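Local coordinates for protein putative alpha-galactosidase (Bacteroides fragilis, PDB 4NZJ) that probably hydrolyses terminal, non-reducing alpha-D-galactose residues in alpha-D-galactosides, including galactose oligosaccharides and galactomannans, at residues A414-N419 and C468-F473; H347-C352 and P378-I383. One frame throughout, in Å; residues are numbered along the deposited sequence.

Contact 1 of 2, residues A414-N419 and C468-F473; sequences AVACFN and CKVYIF
In Cys468 the thiol is swung anti to the backbone N (chi1 -177°), which lays SG across the sheet to the methyl of Ala416, 3.8 Å from its CB. Val415 likewise has CG1 anti to its own nitrogen, leaving CG2 beside that nitrogen and turned to Phe473, whose CD1 is 3.7 Å from this CG2. Phe473 comes from the diagonal position, two residues beyond Tyr471, the direct partner of Val415, and its ring passes the isopropyl group at a slant; Phe439 meets the same ring edge to face.

The two backbones run antiparallel. Val415 and Tyr471 form a hydrogen-bonded pair, with Val415 N 2.7 Å from Tyr471 O and Tyr471 N 2.9 Å from Val415 O; Cys417 and Lys469 form the next. These are the two central strands of the six-stranded antiparallel sheet in the C-terminal beta-sandwich domain, and strand 401-407 pairs with the other edge of 414-419. Between the hydrogen-bonded pairs, CA-H groups add weaker contacts, as from Val470 CA to Val415 O.

Ala414, Ala416, Phe418, Cys468, Val470 and Ile472 share one face. There CG2 of Val470 lies 4.0 Å from Ala416 CB, while CD1 of Phe418 approaches Cys468 CB obliquely. On the other face Tyr471 sets its ring edge near Val415 O, and the extended Lys469 chain leads away to bond Lys462 O through NZ.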
loop_
_atom_site.group_PDB
_atom_site.type_symbol
_atom_site.label_atom_id
_atom_site.label_comp_id
_atom_site.label_asym_id
_atom_site.label_seq_id
_atom_site.Cartn_x
_atom_site.Cartn_y
_atom_site.Cartn_z
ATOM N N ALA A 414 -8.029 16.995 -3.794
ATOM C CA ALA A 414 -7.374 16.446 -4.973
ATOM C C ALA A 414 -8.468 16.044 -5.960
ATOM O O ALA A 414 -9.474 15.449 -5.569
ATOM C CB ALA A 414 -6.510 15.246 -4.617
ATOM N N VAL A 415 -8.277 16.395 -7.231
ATOM C CA VAL A 415 -9.244 16.106 -8.279
ATOM C C VAL A 415 -8.526 15.378 -9.407
ATOM O O VAL A 415 -7.539 15.884 -9.936
ATOM C CB VAL A 415 -9.896 17.400 -8.810
ATOM C CG1 VAL A 415 -10.824 17.106 -9.989
ATOM C CG2 VAL A 415 -10.649 18.113 -7.695
ATOM N N ALA A 416 -9.020 14.197 -9.766
ATOM C CA ALA A 416 -8.448 13.424 -10.865
ATOM C C ALA A 416 -9.440 13.365 -12.012
ATOM O O ALA A 416 -10.585 12.953 -11.817
ATOM C CB ALA A 416 -8.101 12.019 -10.407
ATOM N N CYS A 417 -8.994 13.781 -13.193
ATOM C CA CYS A 417 -9.782 13.690 -14.416
ATOM C C CYS A 417 -9.245 12.523 -15.215
ATOM O O CYS A 417 -8.105 12.557 -15.667
ATOM C CB CYS A 417 -9.665 14.975 -15.227
ATOM S SG CYS A 417 -10.144 16.458 -14.323
ATOM N N PHE A 418 -10.057 11.481 -15.365
ATOM C CA PHE A 418 -9.592 10.226 -15.931
ATOM C C PHE A 418 -10.345 9.891 -17.200
ATOM O O PHE A 418 -11.551 9.665 -17.177
ATOM C CB PHE A 418 -9.748 9.114 -14.900
ATOM C CG PHE A 418 -9.551 7.729 -15.450
ATOM C CD1 PHE A 418 -8.459 7.424 -16.256
ATOM C CD2 PHE A 418 -10.455 6.712 -15.135
ATOM C CE1 PHE A 418 -8.276 6.139 -16.745
ATOM C CE2 PHE A 418 -10.278 5.428 -15.624
ATOM C CZ PHE A 418 -9.190 5.140 -16.429
ATOM N N ASN A 419 -9.617 9.893 -18.307
ATOM C CA ASN A 419 -10.148 9.526 -19.602
ATOM C C ASN A 419 -10.106 8.013 -19.787
ATOM O O ASN A 419 -9.040 7.440 -19.965
ATOM C CB ASN A 419 -9.335 10.213 -20.702
ATOM C CG ASN A 419 -9.867 9.926 -22.086
ATOM O OD1 ASN A 419 -11.006 9.496 -22.248
ATOM N ND2 ASN A 419 -9.047 10.182 -23.101
ATOM N N CYS A 468 -4.914 10.069 -17.030
ATOM C CA CYS A 468 -5.450 10.646 -15.817
ATOM C C CYS A 468 -4.559 11.813 -15.419
ATOM O O CYS A 468 -3.354 11.627 -15.217
ATOM C CB CYS A 468 -5.465 9.599 -14.717
ATOM S SG CYS A 468 -6.199 10.164 -13.173
ATOM N N LYS A 469 -5.129 13.014 -15.364
ATOM C CA LYS A 469 -4.417 14.176 -14.841
ATOM C C LYS A 469 -5.001 14.555 -13.495
ATOM O O LYS A 469 -6.223 14.516 -13.302
ATOM C CB LYS A 469 -4.477 15.359 -15.802
ATOM C CG LYS A 469 -3.557 15.203 -16.999
ATOM C CD LYS A 469 -3.606 16.415 -17.910
ATOM C CE LYS A 469 -2.629 16.268 -19.062
ATOM N NZ LYS A 469 -2.625 17.454 -19.951
ATOM N N VAL A 470 -4.123 14.918 -12.569
ATOM C CA VAL A 470 -4.516 15.199 -11.197
ATOM C C VAL A 470 -4.135 16.625 -10.812
ATOM O O VAL A 470 -3.085 17.150 -11.217
ATOM C CB VAL A 470 -3.871 14.191 -10.220
ATOM C CG1 VAL A 470 -4.289 14.470 -8.781
ATOM C CG2 VAL A 470 -4.222 12.767 -10.619
ATOM N N TYR A 471 -5.016 17.244 -10.033
ATOM C CA TYR A 471 -4.880 18.616 -9.587
ATOM C C TYR A 471 -5.235 18.698 -8.112
ATOM O O TYR A 471 -6.002 17.879 -7.616
ATOM C CB TYR A 471 -5.827 19.512 -10.385
ATOM C CG TYR A 471 -5.606 19.439 -11.874
ATOM C CD1 TYR A 471 -6.202 18.438 -12.634
ATOM C CD2 TYR A 471 -4.776 20.349 -12.521
ATOM C CE1 TYR A 471 -5.988 18.355 -13.998
ATOM C CE2 TYR A 471 -4.557 20.272 -13.889
ATOM C CZ TYR A 471 -5.169 19.270 -14.618
ATOM O OH TYR A 471 -4.966 19.177 -15.975
ATOM N N ILE A 472 -4.662 19.665 -7.405
ATOM C CA ILE A 472 -5.065 19.927 -6.024
ATOM C C ILE A 472 -5.625 21.341 -5.942
ATOM O O ILE A 472 -4.921 22.316 -6.208
ATOM C CB ILE A 472 -3.911 19.732 -5.013
ATOM C CG1 ILE A 472 -3.318 18.331 -5.139
ATOM C CG2 ILE A 472 -4.418 19.969 -3.592
ATOM C CD1 ILE A 472 -2.128 18.079 -4.235
ATOM N N PHE A 473 -6.902 21.439 -5.576
ATOM C CA PHE A 473 -7.610 22.711 -5.536
ATOM C C PHE A 473 -7.669 23.266 -4.120
ATOM O O PHE A 473 -7.950 22.530 -3.175
ATOM C CB PHE A 473 -9.042 22.543 -6.062
ATOM C CG PHE A 473 -9.146 22.468 -7.562
ATOM C CD1 PHE A 473 -8.868 21.291 -8.233
ATOM C CD2 PHE A 473 -9.550 23.574 -8.302
ATOM C CE1 PHE A 473 -8.976 21.215 -9.614
ATOM C CE2 PHE A 473 -9.664 23.503 -9.683
ATOM C CZ PHE A 473 -9.375 22.322 -10.338
#

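Contact 2 of 2, residues H347-C352 and P378-I383; sequences HFSLWC and PDLIAI
Leu380 packs on Phe348 and Cys352 at the centre of this buried, largely apolar interface. It reaches in between turns of the neighbouring helix: its CD1 methyl lies 4.0 Å from Phe348 CD2, at the edge of the ring, and its CB is 3.8 Å from Cys352 SG. Further round the same ring, CG1 of Ile381 meets Phe348 CZ in the ring plane at 3.9 Å. Phe348 presents this edge because its CG stands anti to the backbone N (chi1 -173°), which brings the ring's far edge near Leu380 and Ile381. One face of the ring is taken by Cys352 SG from the following turn, 3.5 Å above the plane and offset toward the rim.

Among the polar atoms, Ser349 OG lies 3.4 Å from Leu380 CD1, while its hydrogen bond goes to Lys345 O within its own helix. Cys352 and Leu380 have the nearest CA atoms of the two segments, 6.0 Å apart, and this closeness sets Cys352 CB 3.4 Å from Leu380 O.

Main-chain N-H to O bonds run inside each segment, such as Cys352 N to Phe348 O. The segment axes approach to 8.9 Å, and the two helices run in the same general direction, inclined at 30°, on the outer layer of the TIM beta/alpha barrel, with helix 341-353 leading into the barrel strand 358-360.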
loop_
_atom_site.group_PDB
_atom_site.type_symbol
_atom_site.label_atom_id
_atom_site.label_comp_id
_atom_site.label_asym_id
_atom_site.label_seq_id
_atom_site.Cartn_x
_atom_site.Cartn_y
_atom_site.Cartn_z
ATOM N N HIS A 347 -3.753 3.717 -13.710
ATOM C CA HIS A 347 -3.936 2.664 -12.710
ATOM C C HIS A 347 -3.267 3.057 -11.390
ATOM O O HIS A 347 -3.894 3.029 -10.337
ATOM C CB HIS A 347 -3.393 1.359 -13.304
ATOM C CG HIS A 347 -3.147 0.251 -12.328
ATOM N ND1 HIS A 347 -4.067 -0.154 -11.383
ATOM C CD2 HIS A 347 -2.098 -0.598 -12.214
ATOM C CE1 HIS A 347 -3.576 -1.172 -10.702
ATOM N NE2 HIS A 347 -2.391 -1.469 -11.195
ATOM N N PHE A 348 -2.012 3.496 -11.454
ATOM C CA PHE A 348 -1.324 3.945 -10.248
ATOM C C PHE A 348 -2.003 5.181 -9.629
ATOM O O PHE A 348 -2.237 5.233 -8.417
ATOM C CB PHE A 348 0.153 4.227 -10.538
ATOM C CG PHE A 348 0.953 4.536 -9.307
ATOM C CD1 PHE A 348 1.326 3.523 -8.433
ATOM C CD2 PHE A 348 1.302 5.844 -8.996
ATOM C CE1 PHE A 348 2.047 3.803 -7.284
ATOM C CE2 PHE A 348 2.036 6.125 -7.854
ATOM C CZ PHE A 348 2.401 5.108 -6.997
ATOM N N SER A 349 -2.319 6.161 -10.475
ATOM C CA SER A 349 -2.952 7.414 -10.043
ATOM C C SER A 349 -4.251 7.178 -9.294
ATOM O O SER A 349 -4.505 7.804 -8.269
ATOM C CB SER A 349 -3.222 8.319 -11.243
ATOM O OG SER A 349 -2.018 8.613 -11.922
ATOM N N LEU A 350 -5.077 6.273 -9.808
ATOM C CA LEU A 350 -6.380 6.025 -9.203
ATOM C C LEU A 350 -6.261 5.196 -7.925
ATOM O O LEU A 350 -6.982 5.441 -6.969
ATOM C CB LEU A 350 -7.328 5.391 -10.225
ATOM C CG LEU A 350 -7.741 6.390 -11.328
ATOM C CD1 LEU A 350 -8.423 5.685 -12.488
ATOM C CD2 LEU A 350 -8.625 7.505 -10.765
ATOM N N TRP A 351 -5.342 4.234 -7.896
ATOM C CA TRP A 351 -5.031 3.531 -6.641
ATOM C C TRP A 351 -4.583 4.555 -5.577
ATOM O O TRP A 351 -4.940 4.447 -4.401
ATOM C CB TRP A 351 -3.948 2.472 -6.866
ATOM C CG TRP A 351 -4.439 1.053 -7.131
ATOM C CD1 TRP A 351 -4.031 -0.068 -6.475
ATOM C CD2 TRP A 351 -5.401 0.614 -8.110
ATOM N NE1 TRP A 351 -4.653 -1.176 -6.985
ATOM C CE2 TRP A 351 -5.510 -0.791 -7.981
ATOM C CE3 TRP A 351 -6.177 1.262 -9.084
ATOM C CZ2 TRP A 351 -6.373 -1.559 -8.778
ATOM C CZ3 TRP A 351 -7.028 0.494 -9.884
ATOM C CH2 TRP A 351 -7.120 -0.901 -9.720
ATOM N N CYS A 352 -3.827 5.571 -5.985
ATOM C CA CYS A 352 -3.442 6.617 -5.045
ATOM C C CYS A 352 -4.660 7.400 -4.555
ATOM O O CYS A 352 -4.856 7.572 -3.350
ATOM C CB CYS A 352 -2.389 7.555 -5.650
ATOM S SG CYS A 352 -0.747 6.803 -5.739
ATOM N N PRO A 378 6.191 11.262 -6.380
ATOM C CA PRO A 378 6.055 11.716 -4.988
ATOM C C PRO A 378 4.720 12.386 -4.660
ATOM O O PRO A 378 4.220 12.229 -3.549
ATOM C CB PRO A 378 7.199 12.720 -4.813
ATOM C CG PRO A 378 8.085 12.553 -5.998
ATOM C CD PRO A 378 7.248 11.997 -7.099
ATOM N N ASP A 379 4.174 13.141 -5.609
ATOM C CA ASP A 379 2.909 13.845 -5.401
ATOM C C ASP A 379 1.745 12.874 -5.286
ATOM O O ASP A 379 0.871 13.045 -4.436
ATOM C CB ASP A 379 2.635 14.822 -6.545
ATOM C CG ASP A 379 3.502 16.064 -6.485
ATOM O OD1 ASP A 379 4.130 16.323 -5.443
ATOM O OD2 ASP A 379 3.546 16.794 -7.493
ATOM N N LEU A 380 1.718 11.862 -6.146
ATOM C CA LEU A 380 0.642 10.870 -6.107
ATOM C C LEU A 380 0.710 10.031 -4.834
ATOM O O LEU A 380 -0.306 9.767 -4.207
ATOM C CB LEU A 380 0.667 9.974 -7.340
ATOM C CG LEU A 380 0.246 10.656 -8.643
ATOM C CD1 LEU A 380 0.445 9.714 -9.816
ATOM C CD2 LEU A 380 -1.201 11.117 -8.568
ATOM N N ILE A 381 1.913 9.630 -4.440
ATOM C CA ILE A 381 2.078 8.899 -3.191
ATOM C C ILE A 381 1.668 9.759 -1.992
ATOM O O ILE A 381 1.012 9.270 -1.064
ATOM C CB ILE A 381 3.509 8.363 -3.043
ATOM C CG1 ILE A 381 3.750 7.284 -4.105
ATOM C CG2 ILE A 381 3.741 7.813 -1.642
ATOM C CD1 ILE A 381 5.204 6.923 -4.292
ATOM N N ALA A 382 2.031 11.041 -2.009
ATOM C CA ALA A 382 1.644 11.944 -0.926
ATOM C C ALA A 382 0.116 12.023 -0.796
ATOM O O ALA A 382 -0.415 12.072 0.309
ATOM C CB ALA A 382 2.236 13.326 -1.137
ATOM N N ILE A 383 -0.577 12.020 -1.927
ATOM C CA ILE A 383 -2.036 11.960 -1.930
ATOM C C ILE A 383 -2.535 10.639 -1.322
ATOM O O ILE A 383 -3.388 10.657 -0.433
ATOM C CB ILE A 383 -2.600 12.181 -3.349
ATOM C CG1 ILE A 383 -2.411 13.652 -3.743
ATOM C CG2 ILE A 383 -4.068 11.782 -3.419
ATOM C CD1 ILE A 383 -2.632 13.937 -5.212
#

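How the contacts relate
Both contacts are buried, but the centre of contact 2 is about 10 Å from the centre of the chain and that of contact 1 about 20 Å. They hold different elements: contact 1 pairs two strands of the C-terminal beta-sandwich domain chiefly through backbone hydrogen bonds, whereas contact 2 joins two helices of the catalytic barrel domain by side-chain packing. Their centres are about 10 Å apart, and the two touch directly across the domain interface. Phe418 CD2 lies 3.5 Å from Leu350 CD1, and Val470 packs on both Leu380 and Ile383. The sheet face bearing Phe418, Cys468 and Val470 thus rests against both helices, forming a largely apolar interface between the two domains.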